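Local coordinates for protein transcriptional activator, putative (Pyrococcus furiosus, PDB 1RTW) that is of unknown function, is named a putative transcriptional activator, and has the all-helical fold of the TENA/THI-4/PQQC family, at residues N49-R52 with F53-L56; A124-C127 with E128-Y132; S77-L80 with E81-E84. All blocks are in the same frame, centred on the assembly; numbering follows the deposited sequence.

Interaction 1: residues N49-R52 with F53-L56; sequences NALR and FMAL
In the buried part of helix 33-60, Phe53 and Met54 both lean on the carbonyl oxygen of Ala50 from the turn before. The backbone supplies the i to i+4 ladder of a regular alpha-helix: Phe53 N donates to Asn49 O at 2.9 Å and Met54 N to Ala50 O at 3.0 Å, and Ala55 and Leu56 repeat the pattern on Leu51 and Arg52. With CG anti to the backbone N (chi1 160°), Phe53 turns the edge of its ring to Ala50 O, which lies near the ring plane, 3.8 Å from CD2. The selenomethionine Met54 passes more tightly, its CG 3.1 Å from the same oxygen. Its selenium then meets a methyl of Leu51, SE to CD1 at 4.2 Å.

These side chains serve the helical bundle of the TENA/THI-4/PQQC family: Phe53 packs on Leu109 of helix 100-115 and on Ala124 and Leu125 of helix 118-142, while Leu51 and Met54 press on Ile76 of helix 66-89. A polar pair lies on the side of the helix that meets a second copy of the protein. There Arg52 NH1 donates to Asn49 OD1 at 3.0 Å, a bent bond (133°) that arrives from above the carbonyl plane of the amide. The Arg52 chain, extended from CG to NE, takes NH2 to a salt bridge with Asp63 and a hydrogen bond with Ala61 O, both of that second subunit. Asn49 ND2, meanwhile, is tied to Tyr45 O.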
# COMPACT_ATOMS: atom_id res chain seq x y z
N ASN B 49 -15.31 -3.97 5.22
CA ASN B 49 -14.20 -3.87 4.28
C ASN B 49 -14.37 -2.77 3.27
O ASN B 49 -13.40 -2.28 2.71
CB ASN B 49 -13.97 -5.21 3.62
CG ASN B 49 -13.38 -6.21 4.58
OD1 ASN B 49 -12.24 -6.05 5.02
ND2 ASN B 49 -14.16 -7.22 4.94
N ALA B 50 -15.62 -2.37 3.05
CA ALA B 50 -15.91 -1.29 2.13
C ALA B 50 -15.40 0.01 2.78
O ALA B 50 -14.96 0.94 2.10
CB ALA B 50 -17.40 -1.24 1.86
N LEU B 51 -15.41 0.03 4.10
CA LEU B 51 -14.93 1.16 4.88
C LEU B 51 -13.40 1.26 4.70
O LEU B 51 -12.87 2.34 4.51
CB LEU B 51 -15.26 0.93 6.35
CG LEU B 51 -16.25 1.83 7.09
CD1 LEU B 51 -17.22 2.48 6.15
CD2 LEU B 51 -16.97 1.00 8.13
N ARG B 52 -12.73 0.11 4.78
CA ARG B 52 -11.28 0.02 4.61
C ARG B 52 -10.92 0.46 3.19
O ARG B 52 -9.90 1.11 2.96
CB ARG B 52 -10.81 -1.42 4.83
CG ARG B 52 -10.93 -1.91 6.25
CD ARG B 52 -10.14 -3.19 6.47
NE ARG B 52 -10.08 -3.54 7.89
CZ ARG B 52 -10.90 -4.40 8.47
NH1 ARG B 52 -11.84 -5.00 7.76
NH2 ARG B 52 -10.80 -4.67 9.77
N PHE B 53 -11.76 0.08 2.23
CA PHE B 53 -11.58 0.41 0.82
C PHE B 53 -11.61 1.93 0.63
O PHE B 53 -10.81 2.50 -0.10
CB PHE B 53 -12.69 -0.26 0.01
CG PHE B 53 -12.92 0.34 -1.34
CD1 PHE B 53 -12.08 0.03 -2.41
CD2 PHE B 53 -14.01 1.18 -1.57
CE1 PHE B 53 -12.31 0.53 -3.68
CE2 PHE B 53 -14.25 1.69 -2.84
CZ PHE B 53 -13.40 1.36 -3.90
N MSE B 54 -12.57 2.57 1.29
CA MSE B 54 -12.73 4.01 1.24
C MSE B 54 -11.57 4.72 1.92
O MSE B 54 -11.19 5.82 1.53
CB MSE B 54 -14.04 4.42 1.92
CG MSE B 54 -15.29 3.93 1.24
SE MSE B 54 -16.83 4.24 2.35
CE MSE B 54 -16.97 6.14 2.06
N ALA B 55 -11.03 4.11 2.97
CA ALA B 55 -9.92 4.70 3.69
C ALA B 55 -8.66 4.65 2.81
O ALA B 55 -7.84 5.55 2.81
CB ALA B 55 -9.73 3.97 5.01
N LEU B 56 -8.53 3.58 2.04
CA LEU B 56 -7.40 3.45 1.14
C LEU B 56 -7.48 4.54 0.07
O LEU B 56 -6.46 5.14 -0.28
CB LEU B 56 -7.41 2.08 0.51
CG LEU B 56 -6.88 1.03 1.48
CD1 LEU B 56 -7.04 -0.34 0.88
CD2 LEU B 56 -5.42 1.30 1.77

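Interaction 2: residues A124-C127 with E128-Y132; sequences ALYC and EEKAY
Lys130 lays the start of its side chain over one face of the Tyr126 ring, a CH-pi contact with CB 4.1 Å from the ring centroid. Both residues hold CG anti to the backbone N (for Tyr126, chi1 176°), and a bend at chi2 of Lys130 lays its chain alongside the ring, pointing the same way; Lys130 CD passes 3.7 Å from Tyr126 OH. Around the helix, Leu125 CD1 meets two glutamates: Glu128 OE1 lies 3.5 Å from it and Glu129 CG 3.9 Å. That carboxylate oxygen of Glu128 is buried against the methyl and has no polar partner in the model.

Beneath these contacts lies the i to i+4 ladder, with Lys130 N bonded to Tyr126 O at 2.7 Å and Glu129 N to Leu125 O at 3.0 Å. Further out, Glu134 forms a salt bridge with Lys130 NZ, and Tyr164 OH is hydrogen-bonded to Glu129 OE2. Helix 159-176 packs on Tyr126 and helix 181-201 on Cys127. A phosphate ion, probably from the crystallisation liquor, lies close to Glu128 and Glu129 and may mark a pocket. The whole is a central helix of an all-alpha bundle, 118-142, with packing partners on several faces and acidic side chains turned into the interior.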
# COMPACT_ATOMS: atom_id res chain seq x y z
N ALA B 124 -14.90 2.59 -8.70
CA ALA B 124 -15.43 1.42 -7.99
C ALA B 124 -16.37 1.87 -6.86
O ALA B 124 -17.40 1.24 -6.62
CB ALA B 124 -14.30 0.57 -7.42
N LEU B 125 -16.00 2.97 -6.20
CA LEU B 125 -16.81 3.51 -5.12
C LEU B 125 -18.19 3.89 -5.65
O LEU B 125 -19.21 3.46 -5.12
CB LEU B 125 -16.14 4.72 -4.48
CG LEU B 125 -16.99 5.44 -3.42
CD1 LEU B 125 -17.19 4.53 -2.22
CD2 LEU B 125 -16.32 6.71 -3.01
N TYR B 126 -18.21 4.69 -6.72
CA TYR B 126 -19.45 5.13 -7.34
C TYR B 126 -20.35 3.95 -7.66
O TYR B 126 -21.52 3.93 -7.28
CB TYR B 126 -19.17 5.90 -8.65
CG TYR B 126 -20.44 6.30 -9.38
CD1 TYR B 126 -21.43 7.04 -8.75
CD2 TYR B 126 -20.65 5.91 -10.71
CE1 TYR B 126 -22.60 7.38 -9.40
CE2 TYR B 126 -21.82 6.26 -11.38
CZ TYR B 126 -22.80 6.99 -10.71
OH TYR B 126 -23.98 7.33 -11.35
N CYS B 127 -19.80 2.99 -8.39
CA CYS B 127 -20.53 1.80 -8.79
C CYS B 127 -21.20 1.10 -7.61
O CYS B 127 -22.40 0.85 -7.64
CB CYS B 127 -19.57 0.85 -9.52
SG CYS B 127 -20.33 -0.63 -10.18
N GLU B 128 -20.43 0.80 -6.57
CA GLU B 128 -20.94 0.14 -5.37
C GLU B 128 -22.08 0.90 -4.67
O GLU B 128 -23.03 0.30 -4.17
CB GLU B 128 -19.79 -0.07 -4.38
CG GLU B 128 -20.20 -0.04 -2.89
CD GLU B 128 -19.17 0.63 -1.99
OE1 GLU B 128 -18.20 1.22 -2.48
OE2 GLU B 128 -19.32 0.56 -0.76
N GLU B 129 -21.93 2.22 -4.55
CA GLU B 129 -22.94 3.03 -3.88
C GLU B 129 -24.17 3.22 -4.76
O GLU B 129 -25.29 3.09 -4.29
CB GLU B 129 -22.37 4.39 -3.45
CG GLU B 129 -21.09 4.32 -2.61
CD GLU B 129 -21.28 3.62 -1.27
OE1 GLU B 129 -21.97 2.60 -1.23
OE2 GLU B 129 -20.72 4.06 -0.25
N LYS B 130 -23.93 3.52 -6.03
CA LYS B 130 -25.00 3.74 -6.99
C LYS B 130 -25.81 2.46 -7.19
O LYS B 130 -27.04 2.50 -7.32
CB LYS B 130 -24.40 4.23 -8.31
CG LYS B 130 -25.38 4.39 -9.44
CD LYS B 130 -26.38 5.49 -9.18
CE LYS B 130 -27.27 5.69 -10.39
NZ LYS B 130 -28.37 6.65 -10.09
N ALA B 131 -25.14 1.31 -7.17
CA ALA B 131 -25.81 0.03 -7.33
C ALA B 131 -26.81 -0.20 -6.19
O ALA B 131 -27.96 -0.58 -6.44
CB ALA B 131 -24.81 -1.09 -7.36
N TYR B 132 -26.37 0.04 -4.95
CA TYR B 132 -27.24 -0.17 -3.80
C TYR B 132 -28.37 0.84 -3.71
O TYR B 132 -29.47 0.51 -3.26
CB TYR B 132 -26.43 -0.20 -2.51
CG TYR B 132 -26.37 -1.58 -1.90
CD1 TYR B 132 -26.43 -1.75 -0.52
CD2 TYR B 132 -26.30 -2.72 -2.70
CE1 TYR B 132 -26.42 -3.03 0.05
CE2 TYR B 132 -26.30 -4.00 -2.14
CZ TYR B 132 -26.35 -4.15 -0.77
OH TYR B 132 -26.34 -5.42 -0.22

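Interaction 3: residues S77-L80 with E81-E84; sequences SKEL and EMFE
Met82, Phe83 and Glu84 bond back through their amides to Lys78, Glu79 and Leu80, joining the two segments as successive turns of helix 66-89. Phe83 N reaches Glu79 O at 3.0 Å, and Glu84 N reaches Leu80 O at 2.9 Å. The turn before is less regular. The helix is kinked where Glu79 N and Leu80 N lack the usual i to i+4 bond; Leu80 N turns instead to Ser77 O, three residues back, and Ser77 O stands 4.1 Å from Glu81 N.

Lys78 and Glu81 run alongside each other toward the surface and meet at their charged ends in a long salt bridge, NZ to OE1 3.8 Å, which is probably weak. Glu79 and the selenomethionine Met82 also lie side by side, pointing the same way, and the bend at the last torsion of Met82 (chi3 73°) brings CE to 4.2 Å from Glu79 CG. Phe83 offers its ring edge to the Glu79 carbonyl, with CD2 only 3.1 Å from that oxygen. Glu84, its chain extended beyond CG, runs past the preceding turn, CG 3.2 Å from Leu80 O, and its OE2 is hydrogen-bonded to Tyr44 OH of helix 33-60.

Neighbouring helices fix the inward groups. Glu79 OE2 accepts a hydrogen bond from Trp156 NE1, near a phosphate ion probably from the crystallisation liquor, while Phe83 meets Phe152 edge-to-face and Leu80 packs on Lys48 and Leu51. The result is an amphipathic helix of the family's alpha-bundle: apolar groups and the glutamates Glu79 and Glu84 meet helices 33-60 and 150-157, and a lysine-glutamate pair lines the outer side.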
# COMPACT_ATOMS: atom_id res chain seq x y z
N SER B 77 -19.84 4.39 8.17
CA SER B 77 -19.52 3.61 9.39
C SER B 77 -20.76 3.41 10.26
O SER B 77 -20.82 2.46 11.06
CB SER B 77 -18.45 4.31 10.23
OG SER B 77 -18.98 5.46 10.87
N LYS B 78 -21.74 4.30 10.12
CA LYS B 78 -22.98 4.21 10.88
C LYS B 78 -23.73 2.93 10.53
O LYS B 78 -24.45 2.36 11.37
CB LYS B 78 -23.85 5.44 10.64
CG LYS B 78 -23.84 6.45 11.78
CD LYS B 78 -22.44 6.68 12.35
CE LYS B 78 -22.48 7.41 13.69
NZ LYS B 78 -21.17 7.36 14.40
N GLU B 79 -23.52 2.46 9.29
CA GLU B 79 -24.14 1.23 8.79
C GLU B 79 -23.78 0.03 9.67
O GLU B 79 -24.57 -0.90 9.78
CB GLU B 79 -23.70 0.94 7.34
CG GLU B 79 -24.22 1.91 6.30
CD GLU B 79 -23.80 1.55 4.87
OE1 GLU B 79 -23.19 0.48 4.66
OE2 GLU B 79 -24.10 2.33 3.95
N LEU B 80 -22.60 0.06 10.28
CA LEU B 80 -22.18 -1.03 11.16
C LEU B 80 -23.15 -1.17 12.31
O LEU B 80 -23.56 -2.29 12.62
CB LEU B 80 -20.78 -0.79 11.72
CG LEU B 80 -19.66 -0.78 10.69
CD1 LEU B 80 -18.33 -0.53 11.39
CD2 LEU B 80 -19.65 -2.11 9.93
N GLU B 81 -23.50 -0.05 12.94
CA GLU B 81 -24.44 -0.04 14.06
C GLU B 81 -25.79 -0.56 13.58
O GLU B 81 -26.46 -1.31 14.28
CB GLU B 81 -24.60 1.38 14.61
CG GLU B 81 -23.29 2.08 14.98
CD GLU B 81 -23.46 3.56 15.32
OE1 GLU B 81 -22.55 4.13 15.97
OE2 GLU B 81 -24.49 4.16 14.95
N MSE B 82 -26.18 -0.17 12.37
CA MSE B 82 -27.45 -0.61 11.80
C MSE B 82 -27.50 -2.14 11.68
O MSE B 82 -28.53 -2.76 11.97
CB MSE B 82 -27.66 0.06 10.44
CG MSE B 82 -28.86 -0.46 9.68
SE MSE B 82 -29.17 0.48 8.03
CE MSE B 82 -27.71 -0.23 6.99
N PHE B 83 -26.39 -2.74 11.26
CA PHE B 83 -26.32 -4.19 11.12
C PHE B 83 -26.31 -4.84 12.50
O PHE B 83 -26.98 -5.84 12.72
CB PHE B 83 -25.05 -4.61 10.36
CG PHE B 83 -25.20 -4.62 8.87
CD1 PHE B 83 -25.36 -5.82 8.18
CD2 PHE B 83 -25.14 -3.43 8.14
CE1 PHE B 83 -25.46 -5.84 6.79
CE2 PHE B 83 -25.25 -3.45 6.75
CZ PHE B 83 -25.41 -4.66 6.07
N GLU B 84 -25.55 -4.25 13.42
CA GLU B 84 -25.44 -4.78 14.78
C GLU B 84 -26.74 -4.73 15.58
O GLU B 84 -27.03 -5.67 16.32
CB GLU B 84 -24.33 -4.04 15.52
CG GLU B 84 -22.94 -4.35 14.96
CD GLU B 84 -21.94 -3.22 15.16
OE1 GLU B 84 -22.29 -2.19 15.79
OE2 GLU B 84 -20.80 -3.37 14.68

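Each contact joins successive turns of one helix, a different helix in each case, and they differ in depth and in how they place their charges. Interactions 1 and 2 are buried, and they touch where Met54 CG lies 4.0 Å from Leu125 CD1, so helices 33-60 and 118-142 pack directly. Interaction 3 is only partly buried; it meets interaction 1 where Leu51 CD1 lies 3.8 Å from Ser77 N, but stays about 6 Å from interaction 2 at the nearest atoms. Charged groups are used differently in each: Arg52 in interaction 1 reaches across to the second subunit, the glutamates of interaction 2 lie inside near a phosphate, and interaction 3 divides its charges between the surface and the interior.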